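Local coordinates for protein S-adenosylmethionine:tRNA ribosyltransferase-isomerase (Thermus thermophilus, PDB 1WDI) that probably transfers and isomerizes the ribose moiety of S-adenosylmethionine onto preQ1-modified tRNA to give epoxyqueuosine in queuosine biosynthesis, at residues R46-F60 with L187-E199. Residues are numbered along the deposited sequence; the frame is centred on the assembly and turned at random.
Sequences RDLPEFLRPGDVLVF and LHFTPELLERLRE
Arg46 meets Arg196 at the partly exposed end of a helix-on-sheet layer, where helix 191-199, together with the short helix about 48-51, packs on the large mixed sheet through strand 57-60. Arg196 NH1 donates to a carbonyl lone pair of Arg46 O at 2.7 Å, and NH2 adds a weak bond to the same oxygen. A bend at chi3 (-48°) lets the Arg46 guanidinium lie flat on that of Arg196, planes 9° apart; the two bonds to Arg46 O hold the Arg196 group in place and probably offset some of the cost of stacking like charges. Inward, Leu48 CD2 reaches Phe189 CE2 at 3.6 Å. Pro49 CG covers the opposite face of the Arg196 group, 3.7 Å from NH2, while its CD rests on Leu193 CD1. Leu52 CD1 and Leu58 CD2 touch different branches of Leu197, CD2 and CD1 respectively. Leu58 also touches Val254 and Val256 of strand 253-256. Phe60 forms an edge-to-face pair, planes at 79°, its CE2 over the centre of the Phe189 ring. An alanine in place of Phe189 would probably leave Leu48 CD2 and the Phe60 edge without the ring they pack on, opening a gap between helix 191-199 and strand 57-60. Phe60 CZ lies 3.7 Å from Leu194 CD2.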
ATOM      1  N   ARG A  46      12.787  13.656   7.204  1.00 18.61           N
ATOM      2  CA  ARG A  46      12.780  15.051   6.778  1.00 22.31           C
ATOM      3  C   ARG A  46      14.012  15.412   5.943  1.00 21.09           C
ATOM      4  O   ARG A  46      14.028  16.437   5.263  1.00 20.01           O
ATOM      5  CB  ARG A  46      12.679  15.989   7.990  1.00 25.25           C
ATOM      6  CG  ARG A  46      13.957  16.126   8.797  1.00 31.06           C
ATOM      7  CD  ARG A  46      13.791  17.169   9.899  1.00 36.77           C
ATOM      8  NE  ARG A  46      13.201  18.413   9.401  1.00 42.15           N
ATOM      9  CZ  ARG A  46      13.818  19.291   8.615  1.00 44.84           C
ATOM     10  NH1 ARG A  46      15.066  19.081   8.217  1.00 45.50           N
ATOM     11  NH2 ARG A  46      13.181  20.391   8.227  1.00 47.00           N
ATOM     12  N   ASP A  47      15.041  14.566   5.979  1.00 20.55           N
ATOM     13  CA  ASP A  47      16.259  14.834   5.213  1.00 19.94           C
ATOM     14  C   ASP A  47      16.216  14.318   3.785  1.00 20.47           C
ATOM     15  O   ASP A  47      17.168  14.501   3.023  1.00 21.77           O
ATOM     16  CB  ASP A  47      17.475  14.231   5.916  1.00 19.63           C
ATOM     17  CG  ASP A  47      17.769  14.908   7.223  1.00 18.10           C
ATOM     18  OD1 ASP A  47      17.799  16.147   7.229  1.00 22.96           O
ATOM     19  OD2 ASP A  47      17.970  14.206   8.237  1.00 23.51           O
ATOM     20  N   LEU A  48      15.110  13.680   3.421  1.00 20.54           N
ATOM     21  CA  LEU A  48      14.944  13.131   2.080  1.00 21.77           C
ATOM     22  C   LEU A  48      15.348  14.079   0.939  1.00 22.51           C
ATOM     23  O   LEU A  48      16.001  13.654  -0.017  1.00 20.47           O
ATOM     24  CB  LEU A  48      13.493  12.666   1.891  1.00 19.23           C
ATOM     25  CG  LEU A  48      13.122  11.998   0.563  1.00 22.63           C
ATOM     26  CD1 LEU A  48      13.959  10.732   0.353  1.00 18.78           C
ATOM     27  CD2 LEU A  48      11.627  11.664   0.569  1.00 18.18           C
ATOM     28  N   PRO A  49      14.986  15.376   1.027  1.00 22.59           N
ATOM     29  CA  PRO A  49      15.341  16.326  -0.038  1.00 23.19           C
ATOM     30  C   PRO A  49      16.836  16.342  -0.378  1.00 24.34           C
ATOM     31  O   PRO A  49      17.223  16.584  -1.524  1.00 23.67           O
ATOM     32  CB  PRO A  49      14.856  17.666   0.519  1.00 22.69           C
ATOM     33  CG  PRO A  49      13.676  17.266   1.352  1.00 20.42           C
ATOM     34  CD  PRO A  49      14.217  16.053   2.084  1.00 22.80           C
ATOM     35  N   GLU A  50      17.666  16.081   0.627  1.00 23.28           N
ATOM     36  CA  GLU A  50      19.114  16.042   0.452  1.00 25.77           C
ATOM     37  C   GLU A  50      19.548  14.958  -0.518  1.00 24.55           C
ATOM     38  O   GLU A  50      20.564  15.094  -1.200  1.00 26.67           O
ATOM     39  CB  GLU A  50      19.808  15.752   1.781  1.00 26.87           C
ATOM     40  CG  GLU A  50      20.011  16.934   2.688  1.00 32.70           C
ATOM     41  CD  GLU A  50      20.629  16.511   4.004  1.00 33.36           C
ATOM     42  OE1 GLU A  50      21.501  15.614   3.985  1.00 34.31           O
ATOM     43  OE2 GLU A  50      20.248  17.074   5.050  1.00 37.32           O
ATOM     44  N   PHE A  51      18.786  13.871  -0.565  1.00 24.35           N
ATOM     45  CA  PHE A  51      19.140  12.752  -1.421  1.00 23.79           C
ATOM     46  C   PHE A  51      18.417  12.694  -2.748  1.00 24.15           C
ATOM     47  O   PHE A  51      18.687  11.826  -3.570  1.00 25.00           O
ATOM     48  CB  PHE A  51      18.957  11.450  -0.646  1.00 21.40           C
ATOM     49  CG  PHE A  51      19.792  11.393   0.598  1.00 22.20           C
ATOM     50  CD1 PHE A  51      19.314  11.909   1.799  1.00 22.59           C
ATOM     51  CD2 PHE A  51      21.094  10.907   0.548  1.00 22.82           C
ATOM     52  CE1 PHE A  51      20.122  11.948   2.934  1.00 21.32           C
ATOM     53  CE2 PHE A  51      21.913  10.940   1.680  1.00 22.84           C
ATOM     54  CZ  PHE A  51      21.425  11.464   2.874  1.00 22.20           C
ATOM     55  N   LEU A  52      17.499  13.623  -2.965  1.00 24.76           N
ATOM     56  CA  LEU A  52      16.787  13.652  -4.227  1.00 24.92           C
ATOM     57  C   LEU A  52      17.303  14.844  -5.014  1.00 25.96           C
ATOM     58  O   LEU A  52      18.164  15.589  -4.535  1.00 23.73           O
ATOM     59  CB  LEU A  52      15.286  13.787  -3.988  1.00 23.79           C
ATOM     60  CG  LEU A  52      14.641  12.662  -3.180  1.00 20.78           C
ATOM     61  CD1 LEU A  52      13.128  12.842  -3.204  1.00 21.35           C
ATOM     62  CD2 LEU A  52      15.027  11.310  -3.766  1.00 20.71           C
ATOM     63  N   ARG A  53      16.802  15.017  -6.227  1.00 25.84           N
ATOM     64  CA  ARG A  53      17.212  16.159  -7.026  1.00 29.17           C
ATOM     65  C   ARG A  53      16.113  16.579  -7.986  1.00 27.89           C
ATOM     66  O   ARG A  53      15.221  15.796  -8.304  1.00 28.77           O
ATOM     67  CB  ARG A  53      18.522  15.869  -7.764  1.00 30.60           C
ATOM     68  CG  ARG A  53      18.567  14.581  -8.536  1.00 35.25           C
ATOM     69  CD  ARG A  53      19.929  13.921  -8.351  1.00 36.00           C
ATOM     70  NE  ARG A  53      20.073  12.750  -9.204  1.00 39.75           N
ATOM     71  CZ  ARG A  53      21.005  11.817  -9.055  1.00 39.33           C
ATOM     72  NH1 ARG A  53      21.893  11.908  -8.074  1.00 39.33           N
ATOM     73  NH2 ARG A  53      21.046  10.790  -9.891  1.00 39.32           N
ATOM     74  N   PRO A  54      16.142  17.843  -8.431  1.00 27.80           N
ATOM     75  CA  PRO A  54      15.100  18.292  -9.356  1.00 26.51           C
ATOM     76  C   PRO A  54      14.981  17.344 -10.542  1.00 24.84           C
ATOM     77  O   PRO A  54      15.980  16.971 -11.155  1.00 21.59           O
ATOM     78  CB  PRO A  54      15.558  19.703  -9.748  1.00 27.20           C
ATOM     79  CG  PRO A  54      17.050  19.666  -9.537  1.00 29.95           C
ATOM     80  CD  PRO A  54      17.185  18.872  -8.259  1.00 27.79           C
ATOM     81  N   GLY A  55      13.756  16.941 -10.853  1.00 22.30           N
ATOM     82  CA  GLY A  55      13.566  16.024 -11.959  1.00 22.86           C
ATOM     83  C   GLY A  55      13.237  14.630 -11.465  1.00 21.83           C
ATOM     84  O   GLY A  55      12.667  13.837 -12.208  1.00 23.08           O
ATOM     85  N   ASP A  56      13.607  14.314 -10.224  1.00 21.67           N
ATOM     86  CA  ASP A  56      13.278  13.005  -9.674  1.00 20.67           C
ATOM     87  C   ASP A  56      11.758  12.903  -9.686  1.00 21.42           C
ATOM     88  O   ASP A  56      11.058  13.898  -9.487  1.00 20.41           O
ATOM     89  CB  ASP A  56      13.750  12.859  -8.221  1.00 21.92           C
ATOM     90  CG  ASP A  56      15.217  12.486  -8.106  1.00 21.04           C
ATOM     91  OD1 ASP A  56      15.805  11.995  -9.091  1.00 21.49           O
ATOM     92  OD2 ASP A  56      15.776  12.665  -7.007  1.00 22.66           O
ATOM     93  N   VAL A  57      11.247  11.707  -9.936  1.00 19.95           N
ATOM     94  CA  VAL A  57       9.810  11.496  -9.938  1.00 21.26           C
ATOM     95  C   VAL A  57       9.483  10.597  -8.755  1.00 21.37           C
ATOM     96  O   VAL A  57       9.844   9.416  -8.734  1.00 20.70           O
ATOM     97  CB  VAL A  57       9.324  10.817 -11.231  1.00 21.46           C
ATOM     98  CG1 VAL A  57       7.815  10.613 -11.167  1.00 22.00           C
ATOM     99  CG2 VAL A  57       9.691  11.668 -12.432  1.00 19.72           C
ATOM    100  N   LEU A  58       8.806  11.172  -7.769  1.00 20.12           N
ATOM    101  CA  LEU A  58       8.418  10.453  -6.565  1.00 21.13           C
ATOM    102  C   LEU A  58       6.989   9.943  -6.767  1.00 20.72           C
ATOM    103  O   LEU A  58       6.057  10.730  -6.945  1.00 18.90           O
ATOM    104  CB  LEU A  58       8.499  11.408  -5.372  1.00 21.70           C
ATOM    105  CG  LEU A  58       8.764  10.904  -3.952  1.00 25.81           C
ATOM    106  CD1 LEU A  58       9.961   9.968  -3.927  1.00 24.79           C
ATOM    107  CD2 LEU A  58       9.018  12.108  -3.050  1.00 25.01           C
ATOM    108  N   VAL A  59       6.828   8.625  -6.754  1.00 19.65           N
ATOM    109  CA  VAL A  59       5.522   8.008  -6.957  1.00 19.28           C
ATOM    110  C   VAL A  59       4.996   7.374  -5.666  1.00 19.70           C
ATOM    111  O   VAL A  59       5.663   6.526  -5.060  1.00 20.21           O
ATOM    112  CB  VAL A  59       5.592   6.924  -8.073  1.00 16.73           C
ATOM    113  CG1 VAL A  59       4.207   6.370  -8.367  1.00 16.75           C
ATOM    114  CG2 VAL A  59       6.186   7.522  -9.337  1.00 17.73           C
ATOM    115  N   PHE A  60       3.800   7.801  -5.261  1.00 19.03           N
ATOM    116  CA  PHE A  60       3.134   7.315  -4.055  1.00 20.40           C
ATOM    117  C   PHE A  60       1.885   6.543  -4.435  1.00 21.72           C
ATOM    118  O   PHE A  60       1.459   6.536  -5.591  1.00 22.79           O
ATOM    119  CB  PHE A  60       2.631   8.463  -3.167  1.00 19.35           C
ATOM    120  CG  PHE A  60       3.678   9.463  -2.776  1.00 19.48           C
ATOM    121  CD1 PHE A  60       4.135  10.411  -3.688  1.00 18.70           C
ATOM    122  CD2 PHE A  60       4.159   9.497  -1.475  1.00 18.41           C
ATOM    123  CE1 PHE A  60       5.058  11.384  -3.301  1.00 19.64           C
ATOM    124  CE2 PHE A  60       5.089  10.471  -1.078  1.00 19.89           C
ATOM    125  CZ  PHE A  60       5.532  11.411  -1.994  1.00 17.26           C
ATOM    126  N   LEU A 187       3.098   7.135   5.190  1.00 28.87           N
ATOM    127  CA  LEU A 187       2.699   7.788   6.435  1.00 29.76           C
ATOM    128  C   LEU A 187       3.783   8.717   6.982  1.00 29.00           C
ATOM    129  O   LEU A 187       3.484   9.660   7.716  1.00 28.28           O
ATOM    130  CB  LEU A 187       2.357   6.742   7.498  1.00 33.61           C
ATOM    131  CG  LEU A 187       1.890   7.287   8.859  1.00 37.72           C
ATOM    132  CD1 LEU A 187       0.440   7.748   8.752  1.00 39.12           C
ATOM    133  CD2 LEU A 187       2.018   6.210   9.929  1.00 38.45           C
ATOM    134  N   HIS A 188       5.034   8.447   6.615  1.00 26.71           N
ATOM    135  CA  HIS A 188       6.177   9.238   7.079  1.00 24.20           C
ATOM    136  C   HIS A 188       6.222  10.666   6.557  1.00 23.08           C
ATOM    137  O   HIS A 188       6.891  11.523   7.140  1.00 21.80           O
ATOM    138  CB  HIS A 188       7.480   8.533   6.702  1.00 22.78           C
ATOM    139  CG  HIS A 188       7.613   7.164   7.291  1.00 23.76           C
ATOM    140  ND1 HIS A 188       7.696   6.945   8.650  1.00 24.62           N
ATOM    141  CD2 HIS A 188       7.682   5.943   6.709  1.00 23.29           C
ATOM    142  CE1 HIS A 188       7.815   5.649   8.877  1.00 25.22           C
ATOM    143  NE2 HIS A 188       7.810   5.019   7.716  1.00 21.76           N
ATOM    144  N   PHE A 189       5.521  10.921   5.456  1.00 23.19           N
ATOM    145  CA  PHE A 189       5.505  12.247   4.862  1.00 23.83           C
ATOM    146  C   PHE A 189       4.511  13.193   5.527  1.00 25.61           C
ATOM    147  O   PHE A 189       3.453  12.781   5.994  1.00 28.84           O
ATOM    148  CB  PHE A 189       5.193  12.169   3.360  1.00 22.80           C
ATOM    149  CG  PHE A 189       6.282  11.530   2.541  1.00 20.00           C
ATOM    150  CD1 PHE A 189       6.543  10.164   2.645  1.00 20.62           C
ATOM    151  CD2 PHE A 189       7.047  12.293   1.661  1.00 19.03           C
ATOM    152  CE1 PHE A 189       7.551   9.568   1.883  1.00 21.27           C
ATOM    153  CE2 PHE A 189       8.054  11.712   0.897  1.00 20.99           C
ATOM    154  CZ  PHE A 189       8.308  10.338   1.007  1.00 19.78           C
ATOM    155  N   THR A 190       4.871  14.468   5.558  1.00 24.71           N
ATOM    156  CA  THR A 190       4.031  15.505   6.135  1.00 23.22           C
ATOM    157  C   THR A 190       3.795  16.528   5.038  1.00 24.00           C
ATOM    158  O   THR A 190       4.506  16.542   4.033  1.00 23.24           O
ATOM    159  CB  THR A 190       4.745  16.241   7.277  1.00 23.57           C
ATOM    160  OG1 THR A 190       5.988  16.754   6.783  1.00 22.73           O
ATOM    161  CG2 THR A 190       5.008  15.305   8.461  1.00 22.22           C
ATOM    162  N   PRO A 191       2.791  17.399   5.213  1.00 24.91           N
ATOM    163  CA  PRO A 191       2.529  18.412   4.191  1.00 25.39           C
ATOM    164  C   PRO A 191       3.782  19.261   3.969  1.00 25.33           C
ATOM    165  O   PRO A 191       4.069  19.676   2.847  1.00 26.86           O
ATOM    166  CB  PRO A 191       1.374  19.213   4.797  1.00 27.00           C
ATOM    167  CG  PRO A 191       0.617  18.164   5.552  1.00 26.14           C
ATOM    168  CD  PRO A 191       1.734  17.403   6.243  1.00 24.81           C
ATOM    169  N   GLU A 192       4.528  19.504   5.046  1.00 26.55           N
ATOM    170  CA  GLU A 192       5.759  20.295   4.978  1.00 27.16           C
ATOM    171  C   GLU A 192       6.808  19.619   4.096  1.00 24.78           C
ATOM    172  O   GLU A 192       7.396  20.247   3.219  1.00 24.33           O
ATOM    173  CB  GLU A 192       6.358  20.492   6.375  1.00 29.62           C
ATOM    174  CG  GLU A 192       5.548  21.353   7.341  1.00 37.23           C
ATOM    175  CD  GLU A 192       4.260  20.696   7.798  1.00 40.27           C
ATOM    176  OE1 GLU A 192       4.255  19.462   8.002  1.00 39.10           O
ATOM    177  OE2 GLU A 192       3.254  21.420   7.967  1.00 42.87           O
ATOM    178  N   LEU A 193       7.051  18.337   4.343  1.00 24.96           N
ATOM    179  CA  LEU A 193       8.032  17.596   3.558  1.00 24.37           C
ATOM    180  C   LEU A 193       7.628  17.594   2.093  1.00 22.18           C
ATOM    181  O   LEU A 193       8.455  17.808   1.209  1.00 21.90           O
ATOM    182  CB  LEU A 193       8.145  16.155   4.065  1.00 23.97           C
ATOM    183  CG  LEU A 193       9.032  15.217   3.242  1.00 24.01           C
ATOM    184  CD1 LEU A 193      10.397  15.859   3.017  1.00 21.48           C
ATOM    185  CD2 LEU A 193       9.165  13.878   3.974  1.00 23.58           C
ATOM    186  N   LEU A 194       6.351  17.347   1.837  1.00 22.05           N
ATOM    187  CA  LEU A 194       5.866  17.337   0.468  1.00 24.90           C
ATOM    188  C   LEU A 194       6.123  18.692  -0.195  1.00 23.75           C
ATOM    189  O   LEU A 194       6.621  18.752  -1.316  1.00 24.78           O
ATOM    190  CB  LEU A 194       4.369  16.986   0.432  1.00 23.59           C
ATOM    191  CG  LEU A 194       4.039  15.520   0.763  1.00 27.10           C
ATOM    192  CD1 LEU A 194       2.523  15.298   0.780  1.00 25.57           C
ATOM    193  CD2 LEU A 194       4.697  14.606  -0.281  1.00 25.72           C
ATOM    194  N   GLU A 195       5.815  19.781   0.504  1.00 25.88           N
ATOM    195  CA  GLU A 195       6.030  21.112  -0.062  1.00 24.75           C
ATOM    196  C   GLU A 195       7.508  21.370  -0.344  1.00 24.76           C
ATOM    197  O   GLU A 195       7.861  21.894  -1.402  1.00 24.51           O
ATOM    198  CB  GLU A 195       5.485  22.190   0.876  1.00 27.81           C
ATOM    199  CG  GLU A 195       5.453  23.587   0.265  1.00 30.55           C
ATOM    200  CD  GLU A 195       4.731  23.628  -1.079  1.00 34.42           C
ATOM    201  OE1 GLU A 195       3.678  22.968  -1.221  1.00 35.84           O
ATOM    202  OE2 GLU A 195       5.212  24.332  -1.991  1.00 35.72           O
ATOM    203  N   ARG A 196       8.377  21.003   0.595  1.00 22.02           N
ATOM    204  CA  ARG A 196       9.806  21.199   0.390  1.00 22.00           C
ATOM    205  C   ARG A 196      10.240  20.458  -0.876  1.00 22.12           C
ATOM    206  O   ARG A 196      11.055  20.959  -1.649  1.00 21.86           O
ATOM    207  CB  ARG A 196      10.596  20.689   1.603  1.00 23.01           C
ATOM    208  CG  ARG A 196      10.397  21.532   2.871  1.00 24.55           C
ATOM    209  CD  ARG A 196      11.018  20.858   4.089  1.00 25.11           C
ATOM    210  NE  ARG A 196      12.449  20.638   3.906  1.00 26.01           N
ATOM    211  CZ  ARG A 196      13.114  19.593   4.388  1.00 27.51           C
ATOM    212  NH1 ARG A 196      12.473  18.661   5.090  1.00 23.25           N
ATOM    213  NH2 ARG A 196      14.420  19.480   4.161  1.00 24.49           N
ATOM    214  N   LEU A 197       9.688  19.265  -1.090  1.00 21.14           N
ATOM    215  CA  LEU A 197      10.027  18.486  -2.279  1.00 19.84           C
ATOM    216  C   LEU A 197       9.556  19.210  -3.546  1.00 20.51           C
ATOM    217  O   LEU A 197      10.272  19.251  -4.548  1.00 18.36           O
ATOM    218  CB  LEU A 197       9.400  17.084  -2.185  1.00 18.54           C
ATOM    219  CG  LEU A 197      10.032  16.168  -1.124  1.00 20.25           C
ATOM    220  CD1 LEU A 197       9.166  14.935  -0.874  1.00 19.39           C
ATOM    221  CD2 LEU A 197      11.426  15.770  -1.589  1.00 18.60           C
ATOM    222  N   ARG A 198       8.356  19.783  -3.501  1.00 21.88           N
ATOM    223  CA  ARG A 198       7.833  20.518  -4.654  1.00 26.07           C
ATOM    224  C   ARG A 198       8.763  21.687  -4.936  1.00 26.13           C
ATOM    225  O   ARG A 198       9.154  21.938  -6.076  1.00 26.37           O
ATOM    226  CB  ARG A 198       6.429  21.077  -4.372  1.00 27.60           C
ATOM    227  CG  ARG A 198       5.377  20.053  -3.992  1.00 31.42           C
ATOM    228  CD  ARG A 198       3.970  20.644  -4.128  1.00 33.59           C
ATOM    229  NE  ARG A 198       2.935  19.681  -3.761  1.00 36.11           N
ATOM    230  CZ  ARG A 198       2.507  19.468  -2.518  1.00 37.75           C
ATOM    231  NH1 ARG A 198       3.019  20.157  -1.503  1.00 35.92           N
ATOM    232  NH2 ARG A 198       1.570  18.558  -2.290  1.00 37.89           N
ATOM    233  N   GLU A 199       9.125  22.400  -3.877  1.00 27.91           N
ATOM    234  CA  GLU A 199      10.001  23.554  -4.006  1.00 28.10           C
ATOM    235  C   GLU A 199      11.352  23.237  -4.640  1.00 28.82           C
ATOM    236  O   GLU A 199      11.987  24.117  -5.221  1.00 29.64           O
ATOM    237  CB  GLU A 199      10.175  24.224  -2.642  1.00 27.86           C
ATOM    238  CG  GLU A 199       8.991  25.119  -2.282  1.00 30.19           C
ATOM    239  CD  GLU A 199       9.067  25.675  -0.873  1.00 30.71           C
ATOM    240  OE1 GLU A 199      10.170  26.065  -0.440  1.00 30.06           O
ATOM    241  OE2 GLU A 199       8.016  25.730  -0.202  1.00 31.91           O
TER